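Long-range contacts in endonuclease V (Homo sapiens, PDB 6OZE), which cleaves RNA at inosine-containing sites as an inosine-specific endoribonuclease, probably by metal-ion-dependent hydrolysis: residues G36-D44 and G109-D118; T5-Q13 and A81-F90. The protein carries 4 engineered substitutions. All blocks are in the same frame, centred on the assembly; numbering follows the deposited sequence.

Interaction 1 of 2, residues G36-D44 and G109-D118; sequences GLQRVGGVD and GLMPQVLLVD. With NA (sodium ion), chain G.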
# COMPACT_ATOMS: atom_id res chain seq x y z
N GLY A 36 -18.80 -5.01 -9.82
CA GLY A 36 -18.92 -3.59 -9.62
C GLY A 36 -17.59 -2.87 -9.50
O GLY A 36 -17.55 -1.64 -9.60
N LEU A 37 -16.50 -3.61 -9.26
CA LEU A 37 -15.17 -3.01 -9.25
C LEU A 37 -14.67 -2.90 -10.68
O LEU A 37 -14.56 -3.90 -11.39
CB LEU A 37 -14.21 -3.87 -8.42
CG LEU A 37 -12.77 -3.37 -8.37
CD1 LEU A 37 -12.68 -1.95 -7.76
CD2 LEU A 37 -11.92 -4.36 -7.59
N GLN A 38 -14.35 -1.67 -11.11
CA GLN A 38 -13.91 -1.43 -12.47
C GLN A 38 -12.49 -0.89 -12.57
O GLN A 38 -11.85 -1.10 -13.60
CB GLN A 38 -14.84 -0.42 -13.17
CG GLN A 38 -16.22 -0.96 -13.45
CD GLN A 38 -16.22 -1.99 -14.57
OE1 GLN A 38 -15.89 -3.15 -14.36
NE2 GLN A 38 -16.56 -1.55 -15.78
N ARG A 39 -12.01 -0.16 -11.56
CA ARG A 39 -10.69 0.47 -11.62
C ARG A 39 -9.99 0.33 -10.28
O ARG A 39 -10.54 0.68 -9.23
CB ARG A 39 -10.81 1.95 -11.99
CG ARG A 39 -11.34 2.17 -13.40
CD ARG A 39 -11.52 3.65 -13.71
NE ARG A 39 -12.40 4.29 -12.74
CZ ARG A 39 -13.73 4.25 -12.78
NH1 ARG A 39 -14.43 4.87 -11.84
NH2 ARG A 39 -14.35 3.60 -13.75
N VAL A 40 -8.75 -0.17 -10.32
CA VAL A 40 -7.91 -0.35 -9.14
C VAL A 40 -6.65 0.48 -9.35
O VAL A 40 -6.02 0.39 -10.41
CB VAL A 40 -7.55 -1.83 -8.93
CG1 VAL A 40 -6.65 -2.00 -7.73
CG2 VAL A 40 -8.81 -2.69 -8.78
N GLY A 41 -6.29 1.27 -8.35
CA GLY A 41 -5.12 2.11 -8.45
C GLY A 41 -3.94 1.49 -7.72
O GLY A 41 -4.10 0.64 -6.83
N GLY A 42 -2.75 1.91 -8.13
CA GLY A 42 -1.53 1.53 -7.46
C GLY A 42 -0.66 2.76 -7.31
O GLY A 42 -0.66 3.65 -8.17
N VAL A 43 0.06 2.83 -6.19
CA VAL A 43 0.92 3.98 -5.91
C VAL A 43 2.30 3.49 -5.49
O VAL A 43 2.45 2.42 -4.89
CB VAL A 43 0.38 4.97 -4.86
CG1 VAL A 43 -0.82 5.74 -5.40
CG2 VAL A 43 0.05 4.26 -3.54
N ASP A 44 3.32 4.31 -5.80
CA ASP A 44 4.69 3.99 -5.46
C ASP A 44 5.44 5.28 -5.21
O ASP A 44 5.19 6.28 -5.89
CB ASP A 44 5.42 3.32 -6.62
CG ASP A 44 6.91 3.14 -6.33
OD1 ASP A 44 7.28 2.31 -5.47
OD2 ASP A 44 7.72 3.87 -6.93
N GLY A 109 -13.49 10.44 -14.41
CA GLY A 109 -14.00 9.15 -14.85
C GLY A 109 -13.01 8.02 -14.75
O GLY A 109 -13.40 6.86 -14.92
N LEU A 110 -11.73 8.31 -14.50
CA LEU A 110 -10.72 7.28 -14.33
C LEU A 110 -10.31 7.10 -12.88
O LEU A 110 -9.37 6.34 -12.60
CB LEU A 110 -9.49 7.57 -15.19
CG LEU A 110 -9.66 7.39 -16.71
CD1 LEU A 110 -8.37 7.72 -17.43
CD2 LEU A 110 -10.14 5.98 -17.05
N MET A 111 -10.98 7.77 -11.94
CA MET A 111 -10.59 7.69 -10.54
C MET A 111 -10.67 6.24 -10.08
O MET A 111 -11.65 5.55 -10.39
CB MET A 111 -11.51 8.54 -9.68
CG MET A 111 -11.06 9.99 -9.55
SD MET A 111 -9.52 10.14 -8.62
CE MET A 111 -9.96 9.39 -7.06
N PRO A 112 -9.68 5.75 -9.36
CA PRO A 112 -9.75 4.38 -8.84
C PRO A 112 -10.80 4.25 -7.75
O PRO A 112 -11.08 5.19 -7.00
CB PRO A 112 -8.35 4.15 -8.28
CG PRO A 112 -7.81 5.52 -7.98
CD PRO A 112 -8.40 6.40 -9.05
N GLN A 113 -11.36 3.05 -7.63
CA GLN A 113 -12.29 2.76 -6.54
C GLN A 113 -11.57 2.26 -5.29
O GLN A 113 -12.20 2.18 -4.22
CB GLN A 113 -13.32 1.73 -7.00
CG GLN A 113 -14.27 2.27 -8.06
CD GLN A 113 -14.93 1.17 -8.85
OE1 GLN A 113 -14.34 0.65 -9.79
NE2 GLN A 113 -16.15 0.80 -8.46
N VAL A 114 -10.29 1.93 -5.42
CA VAL A 114 -9.47 1.41 -4.33
C VAL A 114 -8.02 1.59 -4.76
O VAL A 114 -7.70 1.50 -5.94
CB VAL A 114 -9.82 -0.08 -4.07
CG1 VAL A 114 -9.67 -0.92 -5.36
CG2 VAL A 114 -8.95 -0.67 -2.96
N LEU A 115 -7.15 1.83 -3.79
CA LEU A 115 -5.72 1.93 -4.04
C LEU A 115 -5.01 0.78 -3.36
O LEU A 115 -5.24 0.51 -2.18
CB LEU A 115 -5.14 3.23 -3.46
CG LEU A 115 -5.64 4.56 -4.01
CD1 LEU A 115 -4.98 5.71 -3.22
CD2 LEU A 115 -5.28 4.65 -5.48
N LEU A 116 -4.12 0.14 -4.10
CA LEU A 116 -3.12 -0.76 -3.52
C LEU A 116 -1.85 0.05 -3.34
O LEU A 116 -1.31 0.62 -4.30
CB LEU A 116 -2.86 -1.96 -4.43
CG LEU A 116 -4.08 -2.83 -4.77
CD1 LEU A 116 -3.61 -4.10 -5.50
CD2 LEU A 116 -4.91 -3.20 -3.53
N VAL A 117 -1.36 0.10 -2.10
CA VAL A 117 -0.26 0.98 -1.71
C VAL A 117 0.95 0.14 -1.38
O VAL A 117 0.86 -0.81 -0.59
CB VAL A 117 -0.67 1.80 -0.48
CG1 VAL A 117 0.47 2.70 -0.02
CG2 VAL A 117 -1.88 2.60 -0.80
N ASP A 118 2.09 0.47 -1.99
CA ASP A 118 3.34 -0.16 -1.59
C ASP A 118 3.73 0.38 -0.22
O ASP A 118 4.39 1.43 -0.13
CB ASP A 118 4.44 0.10 -2.63
CG ASP A 118 5.73 -0.65 -2.31
OD1 ASP A 118 5.82 -1.32 -1.26
OD2 ASP A 118 6.67 -0.56 -3.12
NA NA G . -15.26 -5.12 -13.18
O HOH W 1 -17.89 -5.54 -12.36
O HOH W 2 -15.72 -5.95 -15.57
O HOH W 3 -15.41 -6.91 -11.42
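Gln113 lays its side-chain amide against the backbone of Gly36, Gln38 and Arg39. Gln113 OE1 accepts from Gln38 N at 2.7 Å and from Arg39 N at 3.0 Å, the second in the carbonyl plane. NE2 donates almost straight (169°) to Gly36 O, which lies in the amide plane. A chain extended beyond CG (chi2 160°) carries the amide that far, and three bonds fix its rotation. A leucine here would probably leave the N-H groups of Gln38 and Arg39, and Gly36 O, without these partners and let the loop ahead of the strand shift. Leu37 O and Gln38 OE1 bind a sodium ion, whose shell is completed by three waters and Phe64 O.

Arg39 reaches back, its chain bent at chi3 (-57°), and Arg39 NE donates to Met111 O at 2.8 Å. The oxygen lies in the guanidinium plane; Gly109 O sits over one face of the guanidinium.

Gln113 N in turn donates to Arg39 O. Beyond it the strands pair in parallel: Gly41 N binds Val114 O, Leu116 N binds Gly41 O, and Val43 N binds Leu116 O at 3.2 Å. A CB on Gly41 would strike Leu115 CD2. Leu116 packs toward helix 226-242, while Val43 CG2 meets Val117 CG2 at 3.7 Å under helix 130-138.

Asp44 and Asp118 lie side by side; Asp44 OD2 is hydrogen-bonded to Ser46 and Ser235, and Asp118 OD2 makes a salt bridge to Lys147. Neighbouring carboxylates on adjacent central strands are consistent with the metal-binding active site of the RNase H-like fold.

Interaction 2 of 2, residues T5-Q13 and A81-F90; sequences TLSLWKREQ and APYVSGFLAF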
# COMPACT_ATOMS: atom_id res chain seq x y z
N THR A 5 8.70 18.29 16.68
CA THR A 5 8.20 17.80 15.40
C THR A 5 7.65 16.38 15.53
O THR A 5 6.56 16.08 15.04
CB THR A 5 9.29 17.86 14.33
OG1 THR A 5 9.60 19.23 14.04
CG2 THR A 5 8.83 17.16 13.04
N LEU A 6 8.41 15.49 16.19
CA LEU A 6 7.91 14.14 16.40
C LEU A 6 6.64 14.14 17.24
O LEU A 6 5.70 13.40 16.94
CB LEU A 6 8.99 13.26 17.05
CG LEU A 6 10.09 12.71 16.14
CD1 LEU A 6 10.79 11.54 16.82
CD2 LEU A 6 9.53 12.29 14.79
N SER A 7 6.60 14.96 18.29
CA SER A 7 5.41 15.03 19.13
C SER A 7 4.19 15.45 18.32
O SER A 7 3.12 14.84 18.45
CB SER A 7 5.65 16.00 20.29
OG SER A 7 4.46 16.22 21.02
N LEU A 8 4.32 16.48 17.48
CA LEU A 8 3.19 16.92 16.67
C LEU A 8 2.84 15.93 15.57
O LEU A 8 1.67 15.78 15.24
CB LEU A 8 3.47 18.32 16.10
CG LEU A 8 3.49 19.40 17.19
CD1 LEU A 8 3.84 20.74 16.59
CD2 LEU A 8 2.15 19.47 17.90
N TRP A 9 3.84 15.25 15.00
CA TRP A 9 3.56 14.18 14.04
C TRP A 9 2.77 13.06 14.70
O TRP A 9 1.80 12.54 14.13
CB TRP A 9 4.87 13.63 13.48
CG TRP A 9 5.37 14.32 12.26
CD1 TRP A 9 4.76 15.33 11.58
CD2 TRP A 9 6.59 14.04 11.57
NE1 TRP A 9 5.53 15.70 10.50
CE2 TRP A 9 6.66 14.92 10.47
CE3 TRP A 9 7.62 13.12 11.77
CZ2 TRP A 9 7.73 14.92 9.58
CZ3 TRP A 9 8.68 13.12 10.87
CH2 TRP A 9 8.73 14.01 9.80
N LYS A 10 3.19 12.64 15.90
CA LYS A 10 2.45 11.62 16.63
C LYS A 10 1.02 12.05 16.87
O LYS A 10 0.08 11.25 16.73
CB LYS A 10 3.14 11.34 17.97
CG LYS A 10 4.39 10.49 17.87
CD LYS A 10 5.04 10.36 19.24
CE LYS A 10 6.43 9.75 19.15
NZ LYS A 10 7.08 9.73 20.50
N ARG A 11 0.82 13.31 17.25
CA ARG A 11 -0.53 13.80 17.51
C ARG A 11 -1.36 13.81 16.23
O ARG A 11 -2.57 13.53 16.26
CB ARG A 11 -0.44 15.19 18.13
CG ARG A 11 -1.66 15.56 18.92
CD ARG A 11 -2.26 16.83 18.40
NE ARG A 11 -1.86 17.98 19.18
CZ ARG A 11 -2.49 19.15 19.15
NH1 ARG A 11 -3.55 19.31 18.36
NH2 ARG A 11 -2.06 20.15 19.90
N GLU A 12 -0.74 14.13 15.10
CA GLU A 12 -1.47 14.13 13.84
C GLU A 12 -1.81 12.70 13.40
O GLU A 12 -2.88 12.45 12.84
CB GLU A 12 -0.67 14.88 12.77
CG GLU A 12 -1.26 14.88 11.36
CD GLU A 12 -2.55 15.68 11.24
OE1 GLU A 12 -3.07 16.16 12.27
OE2 GLU A 12 -3.04 15.82 10.09
N GLN A 13 -0.89 11.75 13.62
CA GLN A 13 -1.24 10.36 13.36
C GLN A 13 -2.44 9.93 14.19
O GLN A 13 -3.36 9.29 13.68
CB GLN A 13 -0.05 9.45 13.67
CG GLN A 13 1.05 9.53 12.64
CD GLN A 13 2.22 8.63 12.99
OE1 GLN A 13 2.57 8.48 14.15
NE2 GLN A 13 2.82 8.02 11.97
N ALA A 81 11.01 16.26 4.24
CA ALA A 81 10.69 15.95 5.63
C ALA A 81 11.71 14.95 6.18
O ALA A 81 12.18 14.07 5.45
CB ALA A 81 9.29 15.36 5.74
N PRO A 82 12.10 15.07 7.44
CA PRO A 82 13.08 14.14 8.01
C PRO A 82 12.55 12.71 8.03
O PRO A 82 11.34 12.46 8.11
CB PRO A 82 13.31 14.67 9.43
CG PRO A 82 12.15 15.59 9.70
CD PRO A 82 11.76 16.16 8.38
N TYR A 83 13.48 11.77 7.93
CA TYR A 83 13.17 10.35 7.93
C TYR A 83 13.26 9.84 9.36
O TYR A 83 14.32 9.90 9.98
CB TYR A 83 14.16 9.61 7.03
CG TYR A 83 13.98 8.11 6.96
CD1 TYR A 83 13.41 7.50 5.86
CD2 TYR A 83 14.42 7.29 8.00
CE1 TYR A 83 13.26 6.13 5.79
CE2 TYR A 83 14.27 5.92 7.94
CZ TYR A 83 13.69 5.34 6.84
OH TYR A 83 13.54 3.97 6.78
N VAL A 84 12.13 9.36 9.89
CA VAL A 84 12.07 8.77 11.23
C VAL A 84 11.22 7.52 11.13
O VAL A 84 10.10 7.58 10.63
CB VAL A 84 11.47 9.74 12.26
CG1 VAL A 84 11.49 9.10 13.65
CG2 VAL A 84 12.22 11.06 12.27
N SER A 85 11.74 6.40 11.62
CA SER A 85 11.00 5.14 11.56
C SER A 85 9.65 5.29 12.25
O SER A 85 9.57 5.78 13.38
CB SER A 85 11.81 4.03 12.23
OG SER A 85 12.95 3.71 11.47
N GLY A 86 8.60 4.86 11.56
CA GLY A 86 7.25 5.02 12.04
C GLY A 86 6.54 6.25 11.50
O GLY A 86 5.35 6.42 11.76
N PHE A 87 7.25 7.10 10.76
CA PHE A 87 6.72 8.37 10.28
C PHE A 87 6.97 8.56 8.79
O PHE A 87 6.90 9.69 8.29
CB PHE A 87 7.33 9.52 11.08
CG PHE A 87 7.02 9.46 12.55
CD1 PHE A 87 5.85 10.02 13.04
CD2 PHE A 87 7.90 8.86 13.44
CE1 PHE A 87 5.57 9.98 14.39
CE2 PHE A 87 7.62 8.81 14.79
CZ PHE A 87 6.45 9.37 15.27
N LEU A 88 7.27 7.47 8.07
CA LEU A 88 7.55 7.57 6.64
C LEU A 88 6.42 8.25 5.89
O LEU A 88 6.66 8.98 4.91
CB LEU A 88 7.79 6.18 6.05
CG LEU A 88 7.94 6.10 4.52
CD1 LEU A 88 9.11 6.93 4.03
CD2 LEU A 88 8.09 4.66 4.06
N ALA A 89 5.17 8.03 6.32
CA ALA A 89 4.04 8.59 5.58
C ALA A 89 4.13 10.11 5.48
O ALA A 89 3.65 10.69 4.49
CB ALA A 89 2.72 8.16 6.22
N PHE A 90 4.74 10.78 6.46
CA PHE A 90 4.87 12.22 6.39
C PHE A 90 5.79 12.66 5.25
O PHE A 90 5.69 13.80 4.79
CB PHE A 90 5.33 12.80 7.73
CG PHE A 90 4.27 12.74 8.78
CD1 PHE A 90 3.35 13.77 8.91
CD2 PHE A 90 4.17 11.65 9.63
CE1 PHE A 90 2.35 13.71 9.87
CE2 PHE A 90 3.17 11.59 10.59
CZ PHE A 90 2.26 12.62 10.72
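An aromatic cluster of Trp9, Phe87 and Phe90 fastens the N-terminal helix 3-17 to the loop before helix 89-106 and to the first turn of that helix. Its centre is a face-to-face stack: the five-membered ring of Trp9 lies 3.7 Å, centroid to centroid, from the Phe90 ring, with the planes 15° apart. The two side chains run past each other in opposite directions, so each also offers its CB to the other's ring. Phe90 CB sits over the six-membered ring of Trp9, 4.0 Å from its centroid, and Trp9 CB over the Phe90 ring. Thr5 CG2 covers the other face of the indole.

At the indole's edge Pro82 O lies 3.5 Å from Trp9 CH2. Phe87 is nearly parallel to the six-membered ring but slid aside, touching it through CB. Leu6 CD2 lies over one face of the Phe87 ring, a CH-pi contact 4.1 Å from the centroid, and Lys10 CG comes in at the edge, 3.5 Å from Phe87 CZ.

Gln13 NE2 donates a hydrogen bond to Gly86 O, 3.0 Å and 158°, in both amide and carbonyl planes. Gln13 spans the gap because its chain is extended beyond CG (chi2 180°). Gly86, in the type II turn from Val84 to Phe87, has a positive phi at which a CB would collide with the preceding carbonyl. Arg126 gives Gln13 OE1 a weak hydrogen bond, and His133 meets Phe90 edge to face.

Most of the attraction is therefore likely to be dispersion between rings and aliphatic carbons, while the one hydrogen bond between the segments holds the turn that presents Phe87.

In the fold
From the N terminus, helix 3-17 supplies the first half of interaction 2, and strand 39-47, the next regular element, the first half of interaction 1. The chain then runs through strands 54-63 and 69-78 before 81-90 returns to the helix and closes interaction 2. Helix 89-106 follows, and 109-118 closes interaction 1, so the two loops cross rather than nest. Interaction 1 joins two parallel strands in the middle of the mixed sheet; interaction 2 ties the N-terminal helix to the start of helix 89-106. Their centres are 26 Å apart, on opposite sides of the chain's centre, and helix 89-106 connects 81-90 to 109-118.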